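Local structure of prophage Lp1 protein 11 (Lactobacillus plantarum WCFS1, 3B7H) at residues A[15-21]-A[59-63]. The protein probably binds DNA as a small, all-helical phage regulator of the Cro/C1-type helix-turn-helix family, although its precise role is not established. Numbering follows the deposited sequence.
Sequences LITQQNL and TLGIS
Leu60 pushes its isobutyl group into the end of helix 4-18, overlapping Leu15, Ile16, Gln19 and Leu21 and burying more surface than any other residue of the contact. Its two methyls divide the work. CD1 rests against Leu15 CB at 4.1 Å, whereas CD2 lies 3.7 Å from Leu21 CD1, the two leucines running past each other in opposite directions. Ile16 adds a looser contact, its CG1 4.4 Å from Leu60 CD2, and packs also on Ile23 and Val26 of helix 23-30. At the margin the extended Gln19 side chain crosses Leu60 to reach its carbonyl: NE2 donates to Leu60 O at 2.6 Å with an N-H...O angle of 166°. The bond uses a carbonyl lone pair, and the oxygen sits almost in the glutamine amide plane, 3° out of it, which favours this rotation of the amide. Next to this bond, Leu15 CD1 meets Ile62 CD1 at a tight 3.5 Å; Ile62 extends that methyl through CG1, set between its backbone N and carbonyl carbon (chi1 61°). Both helices finish here in Schellman motifs, with Asn20 and Gly61 at positive phi. The contact thus ties the C-terminal ends of helices 4-18 and 50-60 of the Cro/C1-type fold: leucine and isoleucine side chains supply most of the packing, and the hydrogen bond from exposed Gln19 to the last residue of helix 50-60 adds a directional restraint.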
loop_
_atom_site.group_PDB
_atom_site.type_symbol
_atom_site.label_atom_id
_atom_site.label_comp_id
_atom_site.label_asym_id
_atom_site.label_seq_id
_atom_site.Cartn_x
_atom_site.Cartn_y
_atom_site.Cartn_z
ATOM N N LEU A 15 -5.098 10.570 11.207
ATOM C CA LEU A 15 -6.180 9.682 11.618
ATOM C C LEU A 15 -6.070 9.196 13.061
ATOM O O LEU A 15 -7.079 9.107 13.758
ATOM C CB LEU A 15 -6.286 8.464 10.704
ATOM C CG LEU A 15 -6.641 8.661 9.234
ATOM C CD1 LEU A 15 -6.638 7.313 8.526
ATOM C CD2 LEU A 15 -7.971 9.373 9.063
ATOM N N ILE A 16 -4.872 8.823 13.479
ATOM C CA ILE A 16 -4.589 8.436 14.869
ATOM C C ILE A 16 -4.977 9.557 15.819
ATOM O O ILE A 16 -5.651 9.338 16.837
ATOM C CB ILE A 16 -3.095 8.148 15.046
ATOM C CG1 ILE A 16 -2.730 6.809 14.429
ATOM C CG2 ILE A 16 -2.678 8.132 16.516
ATOM C CD1 ILE A 16 -1.214 6.472 14.497
ATOM N N THR A 17 -4.551 10.765 15.475
ATOM C CA THR A 17 -4.798 11.955 16.286
ATOM C C THR A 17 -6.295 12.290 16.382
ATOM O O THR A 17 -6.805 12.644 17.456
ATOM C CB THR A 17 -4.005 13.151 15.717
ATOM O OG1 THR A 17 -2.614 12.831 15.764
ATOM C CG2 THR A 17 -4.223 14.405 16.531
ATOM N N GLN A 18 -6.998 12.170 15.264
ATOM C CA GLN A 18 -8.463 12.321 15.276
ATOM C C GLN A 18 -9.158 11.302 16.186
ATOM O O GLN A 18 -10.186 11.607 16.747
ATOM C CB GLN A 18 -9.036 12.264 13.851
ATOM C CG GLN A 18 -8.624 13.472 13.000
ATOM C CD GLN A 18 -9.130 13.416 11.558
ATOM O OE1 GLN A 18 -9.802 12.446 11.136
ATOM N NE2 GLN A 18 -8.813 14.481 10.786
ATOM N N GLN A 19 -8.580 10.124 16.386
ATOM C CA GLN A 19 -9.201 9.135 17.259
ATOM C C GLN A 19 -8.735 9.243 18.703
ATOM O O GLN A 19 -9.065 8.381 19.512
ATOM C CB GLN A 19 -8.972 7.702 16.745
ATOM C CG GLN A 19 -9.800 7.330 15.525
ATOM C CD GLN A 19 -10.037 5.834 15.388
ATOM O OE1 GLN A 19 -10.068 5.085 16.379
ATOM N NE2 GLN A 19 -10.224 5.393 14.154
ATOM N N ASN A 20 -8.002 10.308 19.035
ATOM C CA ASN A 20 -7.445 10.489 20.380
ATOM C C ASN A 20 -6.570 9.294 20.808
ATOM O O ASN A 20 -6.580 8.884 21.973
ATOM C CB ASN A 20 -8.551 10.749 21.426
ATOM C CG ASN A 20 -9.419 12.013 21.119
ATOM O OD1 ASN A 20 -9.052 12.910 20.315
ATOM N ND2 ASN A 20 -10.571 12.090 21.806
ATOM N N LEU A 21 -5.836 8.734 19.846
ATOM C CA LEU A 21 -4.848 7.686 20.096
ATOM C C LEU A 21 -3.460 8.312 19.959
ATOM O O LEU A 21 -3.310 9.476 19.596
ATOM C CB LEU A 21 -5.006 6.542 19.081
ATOM C CG LEU A 21 -6.282 5.701 19.159
ATOM C CD1 LEU A 21 -6.568 4.983 17.868
ATOM C CD2 LEU A 21 -6.160 4.712 20.289
ATOM N N THR A 59 -6.706 -1.602 13.573
ATOM C CA THR A 59 -6.727 -0.974 14.895
ATOM C C THR A 59 -7.575 0.283 14.891
ATOM O O THR A 59 -8.259 0.587 15.870
ATOM C CB THR A 59 -5.307 -0.586 15.340
ATOM O OG1 THR A 59 -4.514 -1.768 15.462
ATOM C CG2 THR A 59 -5.330 0.139 16.663
ATOM N N LEU A 60 -7.512 1.011 13.783
ATOM C CA LEU A 60 -8.283 2.227 13.613
ATOM C C LEU A 60 -9.751 1.987 13.280
ATOM O O LEU A 60 -10.546 2.920 13.375
ATOM C CB LEU A 60 -7.655 3.082 12.530
ATOM C CG LEU A 60 -6.347 3.754 12.927
ATOM C CD1 LEU A 60 -5.868 4.540 11.744
ATOM C CD2 LEU A 60 -6.522 4.674 14.136
ATOM N N GLY A 61 -10.113 0.749 12.895
ATOM C CA GLY A 61 -11.485 0.424 12.492
ATOM C C GLY A 61 -11.863 0.952 11.112
ATOM O O GLY A 61 -13.025 1.195 10.825
ATOM N N ILE A 62 -10.872 1.145 10.254
ATOM C CA ILE A 62 -11.118 1.607 8.902
ATOM C C ILE A 62 -10.566 0.579 7.933
ATOM O O ILE A 62 -9.687 -0.202 8.295
ATOM C CB ILE A 62 -10.456 2.973 8.620
ATOM C CG1 ILE A 62 -8.943 2.914 8.763
ATOM C CG2 ILE A 62 -10.988 4.049 9.568
ATOM C CD1 ILE A 62 -8.273 4.249 8.460
ATOM N N SER A 63 -11.076 0.615 6.702
ATOM C CA SER A 63 -10.585 -0.209 5.587
ATOM C C SER A 63 -9.385 0.492 4.957
ATOM O O SER A 63 -9.286 1.719 5.019
ATOM C CB SER A 63 -11.670 -0.416 4.528
ATOM O OG SER A 63 -11.914 0.758 3.774
#